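Local coordinates for protein oxygen-independent coproporphyrinogen III oxidase (Escherichia coli, PDB 1OLT) that catalyses the anaerobic, S-adenosylmethionine-dependent oxidative decarboxylation of coproporphyrinogen III to protoporphyrinogen IX in haem biosynthesis, using a [4Fe-4S] cluster, at residues I6-A11 / I269-I274; S143-P148 / N309-T314; E177-R180 / R184-D187; D235-F240 / S280-I285. All blocks are in the same frame, centred on the assembly; numbering follows the deposited sequence.

Contact 1: residues I6-A11 / I269-I274; sequences IDWDLA and ILQETI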
# COMPACT_ATOMS: atom_id res chain seq x y z
N ILE A 6 14.53 7.16 -14.88
CA ILE A 6 15.12 8.04 -13.86
C ILE A 6 16.59 8.37 -14.22
O ILE A 6 17.30 7.57 -14.80
CB ILE A 6 15.01 7.52 -12.35
CG1 ILE A 6 16.09 6.50 -12.02
CG2 ILE A 6 13.62 6.95 -12.07
CD1 ILE A 6 17.32 7.05 -11.39
N ASP A 7 16.99 9.60 -13.93
CA ASP A 7 18.39 9.99 -14.06
C ASP A 7 18.83 10.40 -12.67
O ASP A 7 18.37 11.40 -12.12
CB ASP A 7 18.58 11.14 -15.05
CG ASP A 7 19.89 11.90 -14.82
OD1 ASP A 7 20.95 11.24 -14.66
OD2 ASP A 7 19.94 13.15 -14.78
N TRP A 8 19.73 9.61 -12.12
CA TRP A 8 20.22 9.79 -10.75
C TRP A 8 21.11 11.02 -10.62
O TRP A 8 22.04 11.18 -11.40
CB TRP A 8 21.01 8.56 -10.33
CG TRP A 8 21.48 8.59 -8.94
CD1 TRP A 8 22.68 9.08 -8.47
CD2 TRP A 8 20.81 8.05 -7.79
NE1 TRP A 8 22.77 8.91 -7.11
CE2 TRP A 8 21.65 8.27 -6.67
CE3 TRP A 8 19.59 7.40 -7.59
CZ2 TRP A 8 21.29 7.87 -5.40
CZ3 TRP A 8 19.24 7.00 -6.32
CH2 TRP A 8 20.07 7.25 -5.24
N ASP A 9 20.84 11.86 -9.63
CA ASP A 9 21.61 13.09 -9.36
C ASP A 9 21.92 13.22 -7.86
O ASP A 9 21.11 13.79 -7.13
CB ASP A 9 20.82 14.31 -9.84
CG ASP A 9 21.66 15.60 -9.89
OD1 ASP A 9 21.95 16.21 -8.83
OD2 ASP A 9 22.04 16.09 -10.97
N LEU A 10 23.06 12.69 -7.41
CA LEU A 10 23.45 12.71 -5.97
C LEU A 10 23.21 14.06 -5.27
O LEU A 10 22.71 14.09 -4.13
CB LEU A 10 24.93 12.37 -5.80
CG LEU A 10 25.36 10.91 -5.88
CD1 LEU A 10 26.87 10.79 -6.20
CD2 LEU A 10 25.00 10.09 -4.58
N ALA A 11 23.58 15.15 -5.96
CA ALA A 11 23.51 16.49 -5.37
C ALA A 11 22.07 16.94 -5.14
O ALA A 11 21.74 17.44 -4.06
CB ALA A 11 24.25 17.51 -6.23
N ILE A 269 22.74 1.62 -2.31
CA ILE A 269 21.79 0.50 -2.43
C ILE A 269 20.67 0.87 -3.34
O ILE A 269 20.33 0.11 -4.25
CB ILE A 269 21.30 0.05 -1.14
CG1 ILE A 269 22.43 -0.61 -0.38
CG2 ILE A 269 20.09 -0.99 -1.34
CD1 ILE A 269 22.10 -0.84 1.12
N LEU A 270 20.13 2.07 -3.19
CA LEU A 270 18.97 2.44 -3.96
C LEU A 270 19.35 2.66 -5.43
O LEU A 270 18.65 2.18 -6.30
CB LEU A 270 18.32 3.68 -3.41
CG LEU A 270 17.13 4.16 -4.22
CD1 LEU A 270 16.10 3.09 -4.34
CD2 LEU A 270 16.54 5.40 -3.62
N GLN A 271 20.46 3.37 -5.68
CA GLN A 271 20.86 3.66 -7.01
C GLN A 271 21.15 2.37 -7.80
O GLN A 271 20.70 2.22 -8.94
CB GLN A 271 22.10 4.56 -7.04
CG GLN A 271 22.71 4.69 -8.45
CD GLN A 271 23.79 5.75 -8.53
OE1 GLN A 271 24.39 6.10 -7.51
NE2 GLN A 271 24.07 6.24 -9.75
N GLU A 272 21.86 1.44 -7.17
CA GLU A 272 22.25 0.19 -7.81
C GLU A 272 21.00 -0.71 -8.02
O GLU A 272 20.87 -1.38 -9.04
CB GLU A 272 23.34 -0.52 -6.97
CG GLU A 272 24.63 0.25 -6.90
CD GLU A 272 25.66 -0.33 -5.92
OE1 GLU A 272 25.45 -1.44 -5.34
OE2 GLU A 272 26.69 0.36 -5.75
N THR A 273 20.06 -0.67 -7.08
CA THR A 273 18.81 -1.41 -7.17
C THR A 273 18.02 -0.99 -8.41
O THR A 273 17.56 -1.83 -9.18
CB THR A 273 18.00 -1.21 -5.87
OG1 THR A 273 18.68 -1.92 -4.81
CG2 THR A 273 16.68 -1.86 -5.97
N ILE A 274 17.86 0.32 -8.59
CA ILE A 274 17.10 0.84 -9.70
C ILE A 274 17.81 0.41 -10.98
O ILE A 274 17.13 -0.09 -11.87
CB ILE A 274 16.92 2.37 -9.61
CG1 ILE A 274 15.98 2.78 -8.47
CG2 ILE A 274 16.45 2.97 -10.95
CD1 ILE A 274 16.05 4.29 -8.20

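Contact 2: residues S143-P148 / N309-T314; sequences SIEVDP and NFQGYT. With SAM (S-adenosylmethionine), chain D; SAM (S-adenosylmethionine), chain C.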
# COMPACT_ATOMS: atom_id res chain seq x y z
N SER A 143 -6.94 -10.29 -3.95
CA SER A 143 -5.54 -10.37 -3.59
C SER A 143 -5.32 -10.57 -2.09
O SER A 143 -6.17 -10.25 -1.26
CB SER A 143 -4.76 -9.12 -4.01
OG SER A 143 -5.32 -7.93 -3.55
N ILE A 144 -4.16 -11.10 -1.78
CA ILE A 144 -3.83 -11.42 -0.41
C ILE A 144 -2.30 -11.33 -0.26
O ILE A 144 -1.55 -11.61 -1.21
CB ILE A 144 -4.32 -12.84 -0.07
CG1 ILE A 144 -4.10 -13.23 1.40
CG2 ILE A 144 -3.65 -13.89 -0.96
CD1 ILE A 144 -4.74 -14.51 1.82
N GLU A 145 -1.87 -10.99 0.94
CA GLU A 145 -0.48 -11.02 1.34
C GLU A 145 -0.12 -12.27 2.10
O GLU A 145 -0.91 -12.77 2.90
CB GLU A 145 -0.16 -9.78 2.16
CG GLU A 145 -0.63 -8.50 1.46
CD GLU A 145 -0.17 -7.23 2.09
OE1 GLU A 145 1.07 -7.15 2.38
OE2 GLU A 145 -1.04 -6.31 2.27
N VAL A 146 1.09 -12.77 1.87
CA VAL A 146 1.47 -14.12 2.28
C VAL A 146 2.84 -14.05 2.92
O VAL A 146 3.76 -13.54 2.32
CB VAL A 146 1.56 -15.08 1.07
CG1 VAL A 146 1.99 -16.47 1.54
CG2 VAL A 146 0.22 -15.19 0.37
N ASP A 147 2.97 -14.57 4.12
CA ASP A 147 4.28 -14.77 4.77
C ASP A 147 4.77 -16.19 4.37
O ASP A 147 4.08 -17.18 4.61
CB ASP A 147 4.05 -14.70 6.27
CG ASP A 147 5.28 -15.02 7.11
OD1 ASP A 147 6.43 -14.93 6.63
OD2 ASP A 147 5.14 -15.35 8.32
N PRO A 148 5.96 -16.31 3.76
CA PRO A 148 6.40 -17.63 3.27
C PRO A 148 7.10 -18.49 4.39
O PRO A 148 8.26 -19.01 4.19
CB PRO A 148 7.40 -17.25 2.21
CG PRO A 148 8.08 -15.98 2.87
CD PRO A 148 6.91 -15.25 3.46
N ASN A 309 -4.40 3.82 -3.95
CA ASN A 309 -5.20 3.77 -2.73
C ASN A 309 -4.24 3.49 -1.60
O ASN A 309 -3.04 3.60 -1.80
CB ASN A 309 -6.33 2.74 -2.86
CG ASN A 309 -5.84 1.39 -3.37
OD1 ASN A 309 -4.93 0.77 -2.77
ND2 ASN A 309 -6.44 0.92 -4.46
N PHE A 310 -4.74 3.12 -0.42
CA PHE A 310 -3.86 2.84 0.68
C PHE A 310 -2.98 1.64 0.50
O PHE A 310 -1.96 1.54 1.15
CB PHE A 310 -4.67 2.65 2.02
CG PHE A 310 -4.96 3.91 2.67
CD1 PHE A 310 -3.97 4.56 3.39
CD2 PHE A 310 -6.19 4.49 2.54
CE1 PHE A 310 -4.22 5.75 4.01
CE2 PHE A 310 -6.47 5.73 3.17
CZ PHE A 310 -5.50 6.36 3.89
N GLN A 311 -3.41 0.66 -0.29
CA GLN A 311 -2.62 -0.53 -0.50
C GLN A 311 -1.54 -0.21 -1.54
O GLN A 311 -0.53 -0.81 -1.51
CB GLN A 311 -3.49 -1.71 -0.95
CG GLN A 311 -2.75 -3.06 -1.20
CD GLN A 311 -1.93 -3.53 -0.04
OE1 GLN A 311 -2.24 -3.22 1.09
NE2 GLN A 311 -0.86 -4.33 -0.33
N GLY A 312 -1.73 0.79 -2.40
CA GLY A 312 -0.72 1.15 -3.40
C GLY A 312 -1.26 1.46 -4.76
O GLY A 312 -2.42 1.87 -4.94
N TYR A 313 -0.41 1.32 -5.78
CA TYR A 313 -0.84 1.63 -7.13
C TYR A 313 -1.92 0.66 -7.63
O TYR A 313 -1.92 -0.52 -7.26
CB TYR A 313 0.35 1.58 -8.05
CG TYR A 313 1.28 2.75 -7.92
CD1 TYR A 313 0.85 4.05 -8.13
CD2 TYR A 313 2.60 2.55 -7.63
CE1 TYR A 313 1.74 5.14 -8.03
CE2 TYR A 313 3.50 3.62 -7.57
CZ TYR A 313 3.07 4.91 -7.77
OH TYR A 313 3.99 5.95 -7.68
N THR A 314 -2.78 1.16 -8.50
CA THR A 314 -3.88 0.36 -9.02
C THR A 314 -4.44 0.98 -10.26
O THR A 314 -4.40 2.20 -10.40
CB THR A 314 -5.05 0.21 -7.94
OG1 THR A 314 -6.10 -0.62 -8.46
CG2 THR A 314 -5.75 1.55 -7.72
N SAM D . 2.71 0.45 5.38
CA SAM D . 4.01 -0.16 5.02
C SAM D . 5.18 0.80 5.28
O SAM D . 6.14 0.54 6.03
OXT SAM D . 5.26 1.94 4.76
CB SAM D . 3.98 -0.66 3.55
CG SAM D . 3.02 -1.85 3.25
SD SAM D . 1.52 -1.40 2.32
CE SAM D . 1.99 -1.85 0.61
C5' SAM D . 0.19 -2.63 2.60
C4' SAM D . -0.25 -2.66 4.05
O4' SAM D . -0.88 -1.42 4.31
C3' SAM D . -1.31 -3.72 4.38
O3' SAM D . -0.74 -5.01 4.50
C2' SAM D . -1.91 -3.11 5.61
O2' SAM D . -1.03 -3.27 6.70
C1' SAM D . -1.96 -1.62 5.23
N9 SAM D . -3.20 -1.25 4.57
C8 SAM D . -3.51 -1.38 3.26
N7 SAM D . -4.81 -0.93 3.07
C5 SAM D . -5.29 -0.54 4.22
C6 SAM D . -6.51 -0.04 4.59
N6 SAM D . -7.48 0.21 3.73
N1 SAM D . -6.68 0.24 5.90
C2 SAM D . -5.71 0.03 6.80
N3 SAM D . -4.52 -0.49 6.46
C4 SAM D . -4.32 -0.76 5.18
N SAM C . 2.89 -10.45 6.97
CA SAM C . 3.40 -10.82 5.66
C SAM C . 4.93 -10.90 5.58
O SAM C . 5.63 -10.31 6.47
OXT SAM C . 5.35 -11.61 4.69
CB SAM C . 2.91 -9.72 4.69
CG SAM C . 3.69 -8.45 4.47
SD SAM C . 3.70 -7.29 5.81
CE SAM C . 1.96 -7.01 6.18
C5' SAM C . 3.84 -5.67 4.88
C4' SAM C . 5.26 -5.14 4.45
O4' SAM C . 5.66 -3.96 5.13
C3' SAM C . 6.38 -6.10 4.78
O3' SAM C . 6.43 -7.25 3.92
C2' SAM C . 7.62 -5.20 4.77
O2' SAM C . 8.26 -5.22 3.49
C1' SAM C . 7.06 -3.82 5.01
N9 SAM C . 7.54 -3.20 6.22
C8 SAM C . 7.12 -3.52 7.49
N7 SAM C . 7.74 -2.74 8.36
C5 SAM C . 8.54 -1.88 7.65
C6 SAM C . 9.41 -0.84 8.04
N6 SAM C . 9.58 -0.47 9.31
N1 SAM C . 10.08 -0.17 7.05
C2 SAM C . 9.91 -0.53 5.71
N3 SAM C . 9.07 -1.52 5.34
C4 SAM C . 8.41 -2.19 6.31

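Contact 3: residues E177-R180 / R184-D187; sequences EVQR and REQD. With SAM (S-adenosylmethionine), chain C.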
# COMPACT_ATOMS: atom_id res chain seq x y z
N GLU A 177 22.47 -13.40 7.67
CA GLU A 177 22.82 -12.56 8.84
C GLU A 177 21.75 -11.50 9.08
O GLU A 177 21.34 -11.29 10.19
CB GLU A 177 24.20 -11.91 8.63
CG GLU A 177 24.55 -10.95 9.72
CD GLU A 177 25.94 -10.33 9.55
OE1 GLU A 177 26.38 -10.04 8.43
OE2 GLU A 177 26.57 -10.08 10.57
N VAL A 178 21.29 -10.84 8.03
CA VAL A 178 20.24 -9.86 8.14
C VAL A 178 18.96 -10.51 8.73
O VAL A 178 18.33 -9.96 9.67
CB VAL A 178 19.94 -9.20 6.79
CG1 VAL A 178 18.77 -8.29 6.91
CG2 VAL A 178 21.21 -8.45 6.29
N GLN A 179 18.60 -11.68 8.21
CA GLN A 179 17.42 -12.43 8.70
C GLN A 179 17.54 -12.71 10.19
O GLN A 179 16.59 -12.52 10.94
CB GLN A 179 17.22 -13.74 7.95
CG GLN A 179 16.80 -13.54 6.50
CD GLN A 179 16.57 -14.84 5.76
OE1 GLN A 179 16.66 -15.93 6.35
NE2 GLN A 179 16.17 -14.72 4.48
N ARG A 180 18.72 -13.14 10.62
CA ARG A 180 18.92 -13.47 12.01
C ARG A 180 18.78 -12.23 12.88
O ARG A 180 18.11 -12.29 13.93
CB ARG A 180 20.27 -14.09 12.21
CG ARG A 180 20.63 -14.42 13.62
CD ARG A 180 21.75 -15.45 13.63
NE ARG A 180 21.22 -16.78 13.21
CZ ARG A 180 21.83 -17.90 13.44
NH1 ARG A 180 23.03 -17.95 14.15
NH2 ARG A 180 21.25 -18.97 12.99
N ARG A 184 13.78 -12.97 11.19
CA ARG A 184 13.00 -13.40 10.06
C ARG A 184 13.75 -14.49 9.25
O ARG A 184 13.85 -14.45 8.03
CB ARG A 184 12.58 -12.27 9.13
CG ARG A 184 11.31 -12.72 8.27
CD ARG A 184 11.11 -11.84 7.24
NE ARG A 184 10.12 -12.28 6.30
CZ ARG A 184 8.87 -11.86 6.20
NH1 ARG A 184 8.34 -11.02 7.09
NH2 ARG A 184 8.14 -12.30 5.17
N GLU A 185 14.26 -15.47 9.98
CA GLU A 185 14.85 -16.64 9.37
C GLU A 185 13.76 -17.30 8.49
O GLU A 185 12.66 -17.53 8.93
CB GLU A 185 15.29 -17.63 10.43
CG GLU A 185 15.74 -18.96 9.88
CD GLU A 185 17.03 -18.84 9.14
OE1 GLU A 185 17.84 -17.97 9.58
OE2 GLU A 185 17.24 -19.64 8.15
N GLN A 186 14.13 -17.60 7.27
CA GLN A 186 13.24 -18.20 6.29
C GLN A 186 14.04 -19.05 5.30
O GLN A 186 15.31 -18.89 5.07
CB GLN A 186 12.34 -17.09 5.61
CG GLN A 186 13.01 -16.12 5.03
CD GLN A 186 12.23 -14.83 4.69
OE1 GLN A 186 11.02 -14.67 4.92
NE2 GLN A 186 12.96 -13.93 4.06
N ASP A 187 13.34 -20.04 4.77
CA ASP A 187 14.02 -21.03 3.94
C ASP A 187 13.95 -20.57 2.48
O ASP A 187 12.89 -20.50 1.93
CB ASP A 187 13.32 -22.37 4.14
CG ASP A 187 14.01 -23.49 3.44
OD1 ASP A 187 14.31 -23.41 2.21
OD2 ASP A 187 14.28 -24.51 4.04
N SAM C . 2.89 -10.45 6.97
CA SAM C . 3.40 -10.82 5.66
C SAM C . 4.93 -10.90 5.58
O SAM C . 5.63 -10.31 6.47
OXT SAM C . 5.35 -11.61 4.69
CB SAM C . 2.91 -9.72 4.69
CG SAM C . 3.69 -8.45 4.47
SD SAM C . 3.70 -7.29 5.81
CE SAM C . 1.96 -7.01 6.18
C5' SAM C . 3.84 -5.67 4.88
C4' SAM C . 5.26 -5.14 4.45
O4' SAM C . 5.66 -3.96 5.13
C3' SAM C . 6.38 -6.10 4.78
O3' SAM C . 6.43 -7.25 3.92
C2' SAM C . 7.62 -5.20 4.77
O2' SAM C . 8.26 -5.22 3.49
C1' SAM C . 7.06 -3.82 5.01
N9 SAM C . 7.54 -3.20 6.22
C8 SAM C . 7.12 -3.52 7.49
N7 SAM C . 7.74 -2.74 8.36
C5 SAM C . 8.54 -1.88 7.65
C6 SAM C . 9.41 -0.84 8.04
N6 SAM C . 9.58 -0.47 9.31
N1 SAM C . 10.08 -0.17 7.05
C2 SAM C . 9.91 -0.53 5.71
N3 SAM C . 9.07 -1.52 5.34
C4 SAM C . 8.41 -2.19 6.31
O HOH W 1 15.98 -17.16 2.97
O HOH W 2 18.44 -17.48 12.21

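Contact 4: residues D235-F240 / S280-I285; sequences DRLSVF and SGYQFI. With SAM (S-adenosylmethionine), chain C.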
# COMPACT_ATOMS: atom_id res chain seq x y z
N ASP A 235 6.69 -10.94 -10.64
CA ASP A 235 6.09 -10.03 -11.58
C ASP A 235 6.28 -8.56 -11.17
O ASP A 235 6.40 -7.68 -12.03
CB ASP A 235 4.60 -10.32 -11.76
CG ASP A 235 4.36 -11.72 -12.26
OD1 ASP A 235 5.06 -12.13 -13.22
OD2 ASP A 235 3.52 -12.47 -11.75
N ARG A 236 6.37 -8.31 -9.87
CA ARG A 236 6.42 -6.96 -9.34
C ARG A 236 7.25 -7.01 -8.07
O ARG A 236 7.30 -8.05 -7.39
CB ARG A 236 5.02 -6.42 -8.94
CG ARG A 236 4.04 -6.13 -10.00
CD ARG A 236 2.59 -5.86 -9.43
NE ARG A 236 1.66 -5.53 -10.51
CZ ARG A 236 0.33 -5.38 -10.40
NH1 ARG A 236 -0.28 -5.46 -9.23
NH2 ARG A 236 -0.37 -5.09 -11.49
N LEU A 237 7.87 -5.88 -7.74
CA LEU A 237 8.69 -5.74 -6.54
C LEU A 237 8.34 -4.44 -5.83
O LEU A 237 8.08 -3.39 -6.46
CB LEU A 237 10.18 -5.70 -6.81
CG LEU A 237 10.84 -6.87 -7.48
CD1 LEU A 237 10.87 -6.70 -8.95
CD2 LEU A 237 12.27 -7.00 -7.02
N SER A 238 8.34 -4.50 -4.53
CA SER A 238 8.21 -3.34 -3.71
C SER A 238 9.45 -3.31 -2.84
O SER A 238 9.66 -4.22 -2.06
CB SER A 238 6.94 -3.41 -2.90
OG SER A 238 5.81 -3.59 -3.75
N VAL A 239 10.25 -2.28 -2.93
CA VAL A 239 11.53 -2.17 -2.25
C VAL A 239 11.45 -0.94 -1.32
O VAL A 239 11.55 0.20 -1.78
CB VAL A 239 12.61 -2.02 -3.25
CG1 VAL A 239 14.02 -2.08 -2.55
CG2 VAL A 239 12.52 -3.14 -4.28
N PHE A 240 11.16 -1.19 -0.05
CA PHE A 240 10.91 -0.14 0.93
C PHE A 240 12.16 0.27 1.61
O PHE A 240 13.04 -0.54 1.93
CB PHE A 240 9.92 -0.66 1.99
CG PHE A 240 8.62 -1.12 1.40
CD1 PHE A 240 7.78 -0.22 0.76
CD2 PHE A 240 8.23 -2.43 1.47
CE1 PHE A 240 6.54 -0.61 0.23
CE2 PHE A 240 6.97 -2.85 0.94
CZ PHE A 240 6.15 -1.93 0.30
N SER A 280 17.09 -5.93 -15.47
CA SER A 280 16.34 -7.17 -15.32
C SER A 280 14.91 -7.15 -15.93
O SER A 280 14.19 -8.13 -15.80
CB SER A 280 16.24 -7.58 -13.86
OG SER A 280 17.54 -7.74 -13.36
N GLY A 281 14.55 -6.02 -16.57
CA GLY A 281 13.29 -5.89 -17.26
C GLY A 281 12.18 -5.33 -16.41
O GLY A 281 11.05 -5.47 -16.75
N TYR A 282 12.50 -4.71 -15.28
CA TYR A 282 11.44 -4.06 -14.49
C TYR A 282 11.43 -2.49 -14.70
O TYR A 282 12.47 -1.83 -14.65
CB TYR A 282 11.59 -4.38 -13.03
CG TYR A 282 11.47 -5.84 -12.68
CD1 TYR A 282 10.23 -6.45 -12.57
CD2 TYR A 282 12.62 -6.64 -12.54
CE1 TYR A 282 10.13 -7.83 -12.26
CE2 TYR A 282 12.56 -7.97 -12.22
CZ TYR A 282 11.30 -8.58 -12.09
OH TYR A 282 11.26 -9.91 -11.75
N GLN A 283 10.27 -1.93 -14.99
CA GLN A 283 10.09 -0.46 -14.98
C GLN A 283 9.94 0.05 -13.54
O GLN A 283 9.15 -0.52 -12.75
CB GLN A 283 8.81 -0.13 -15.76
CG GLN A 283 8.80 1.19 -16.47
CD GLN A 283 7.49 1.39 -17.25
OE1 GLN A 283 7.10 0.53 -18.06
NE2 GLN A 283 6.80 2.49 -16.98
N PHE A 284 10.69 1.08 -13.17
CA PHE A 284 10.42 1.80 -11.90
C PHE A 284 9.09 2.61 -12.07
O PHE A 284 9.05 3.57 -12.83
CB PHE A 284 11.59 2.73 -11.52
CG PHE A 284 11.39 3.47 -10.19
CD1 PHE A 284 10.77 2.88 -9.11
CD2 PHE A 284 11.87 4.77 -10.05
CE1 PHE A 284 10.58 3.54 -7.92
CE2 PHE A 284 11.71 5.47 -8.87
CZ PHE A 284 11.07 4.86 -7.79
N ILE A 285 8.02 2.20 -11.41
CA ILE A 285 6.71 2.85 -11.53
C ILE A 285 6.72 4.14 -10.68
O ILE A 285 6.35 5.21 -11.15
CB ILE A 285 5.57 1.96 -11.05
CG1 ILE A 285 5.56 0.60 -11.77
CG2 ILE A 285 4.22 2.68 -11.25
CD1 ILE A 285 5.51 0.71 -13.29
N SAM C . 2.89 -10.45 6.97
CA SAM C . 3.40 -10.82 5.66
C SAM C . 4.93 -10.90 5.58
O SAM C . 5.63 -10.31 6.47
OXT SAM C . 5.35 -11.61 4.69
CB SAM C . 2.91 -9.72 4.69
CG SAM C . 3.69 -8.45 4.47
SD SAM C . 3.70 -7.29 5.81
CE SAM C . 1.96 -7.01 6.18
C5' SAM C . 3.84 -5.67 4.88
C4' SAM C . 5.26 -5.14 4.45
O4' SAM C . 5.66 -3.96 5.13
C3' SAM C . 6.38 -6.10 4.78
O3' SAM C . 6.43 -7.25 3.92
C2' SAM C . 7.62 -5.20 4.77
O2' SAM C . 8.26 -5.22 3.49
C1' SAM C . 7.06 -3.82 5.01
N9 SAM C . 7.54 -3.20 6.22
C8 SAM C . 7.12 -3.52 7.49
N7 SAM C . 7.74 -2.74 8.36
C5 SAM C . 8.54 -1.88 7.65
C6 SAM C . 9.41 -0.84 8.04
N6 SAM C . 9.58 -0.47 9.31
N1 SAM C . 10.08 -0.17 7.05
C2 SAM C . 9.91 -0.53 5.71
N3 SAM C . 9.07 -1.52 5.34
C4 SAM C . 8.41 -2.19 6.31

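Contact 1: residues I6-A11 / I269-I274
Trp8 lays one face of its indole flat along the side chain of Gln271, and here the packing is tight. CB of Gln271 stands almost exactly on the normal of the six-membered ring, 3.5 Å from its centroid, a CH-pi contact. The glutamine chain then runs out extended across the indole, so that its amide stacks over the five-membered ring with the two planes only 17° apart. NE2 of Gln271 lies 3.4 Å from CD1 of Trp8. Its OE1 comes within 3.3 Å of Trp8 NE1 but sits over the face, where the in-plane N-H cannot point at it. Glutamine suits this place because its methylenes and its flat amide can both lie on an aromatic surface. Leu270 closes the ring edge more loosely, CG to Trp8 CZ3 at 4.1 Å. In this way the N-terminal segment, which has no regular structure, is laid on helix 263-279 of the radical SAM core, whose Ile269 and Thr273 pack on helix 219-232. One turn on along the helix, Ile274 CG2 meets Ile6 CG1 tip to tip at 3.7 Å, two branched apolar residues in a buried spot that Leu431 also reaches. The solvent side is different in kind: Leu10 is exposed, and Asp7 and Asp9, acidic and partly exposed, turn to salt bridges with Lys428.

Contact 2: residues S143-P148 / N309-T314
Glu145 OE2 is gripped by three groups: the ribose hydroxyl O3' of one S-adenosylmethionine (chain D), His109 NE2, and, more weakly, Gln311 NE2. The hydroxyl donates to it over 2.6 Å, whereas the amide of Gln311 reaches it at 3.3 Å with a bent N-H angle of 126°. Glutamate and glutamine arrive from opposite directions, their carboxylate and amide planes 61° apart. The glutamate chain is extended beyond CG, long enough to carry the carboxylate from strand 140-146 between the two cofactors; its OE1 lies 3.6 Å from CG of the second S-adenosylmethionine (chain C). Ser143, on the same strand, bonds through OG to His109 ND1, a second-shell bond that probably fixes the turn of the imidazole. The glutamine chain bends at chi2, and this brings OE1 of Gln311 beside the chain D molecule, near its C5' and C8. An Asx turn holds the loop that presents Gln311: Asn309 OD1 takes the backbone N of Gln311 on a lone pair in the carbonyl plane at 2.9 Å, and that of Gly312 from above the plane. Gly312 adopts backbone angles that a side chain would not tolerate. Glu145, at the C-terminal end of a parallel strand of the radical SAM partial barrel, thus stands between two S-adenosylmethionine molecules, OE2 on the ribose of the chain D one and OE1 near the chain C one that lies by the cluster; this double site is a feature of this enzyme rather than of radical SAM proteins at large.

Contact 3: residues E177-R180 / R184-D187
Gln179 leaves helix 176-182 with CG beside its backbone N (chi1 -68°) and stays extended to the amide, while Gln186 swings CG between its own N and carbonyl carbon (chi1 57°); the two chains thus cross at about a right angle, with amide planes 88° apart. Gln179 OE1 accepts the backbone N of Gln186 at 3.2 Å, the donor lying well above the carbonyl plane, and it also takes Lys176 NZ. NE2 of Gln179 and NE2 of Gln186 lie 3.3 Å apart, a donor pair that cannot bond. Each has its own acceptor: Asp173 O and a water for Gln179, Val171 O for Gln186. That water donates to Gln186 O. A nearly straight bond from Arg184 N to Gln179 O, 2.9 Å, fastens the loop to the last turns of the helix. Glutamine fits both sites because each amide must give and accept at once. On the outer side, a second water links Arg180 NE to Glu185 OE1, while Glu185 OE2 forms a salt bridge with Lys176. Gln186 OE1 takes Arg184 NE at 2.9 Å, which would restrain the rotation of the guanidinium; its NH1 and NH2 donate side by side to O and OXT of the S-adenosylmethionine in chain C. This twofold clasp, straight at both bonds, pairs groups that are probably oppositely charged and holds the methionyl carboxylate beside the iron-sulfur cluster.

Contact 4: residues D235-F240 / S280-I285
Leu237 drives its CD1 methyl onto the centre of one face of the Tyr282 ring, 3.5 Å from the centroid and 9° off the normal, a CH-pi contact. This joins strand 236-241 of the curled radical SAM sheet to the turn that follows helix 263-279. The ring edge meets the backbone just before the strand: Asp235 O lies in the ring plane, 3.7 Å from Tyr282 CE1. Tyrosine suits the place, since its face takes the leucine while its hydroxyl hydrogen-bonds Pro234 O. Leu237 has CG beside its backbone N (chi1 -60°) and chi2 at an unusual 91°, which points CD1 at the face while the side chains cross at about a right angle.

Around this first shell, Asp235 is held by a salt bridge to Arg292 and by Thr206 N, and the backbone of Leu237 pairs with Phe290 of strand 289-291. Just before the ring, Gly281 ends helix 263-279 with a positive phi in a Schellman motif, a conformation that calls for glycine. Farther along strand 236-241, on the opposite face from Leu237, the edge of the Phe240 ring brings CD2 to 3.4 Å from O2' of the S-adenosylmethionine in chain C.

How the contacts relate
From the N terminus, contact 1 opens first and closes only at helix 263-279, tying the leading segment to the outside of the radical SAM core. Contact 2 starts on strand 140-146 before that loop has closed and ends at residues 309-314, so the two cross. The short loop of contact 3 lies within both. Contact 4, from strand 236-241 to residues 280-285, crosses contact 1 but falls inside the span of contact 2. Neighbours touch: Ile6 packs on Phe284, Tyr313 on Ile285, and Pro148 on Arg184. Contacts 2, 3 and 4 also each reach the S-adenosylmethionine of chain C, from different parts of the fold.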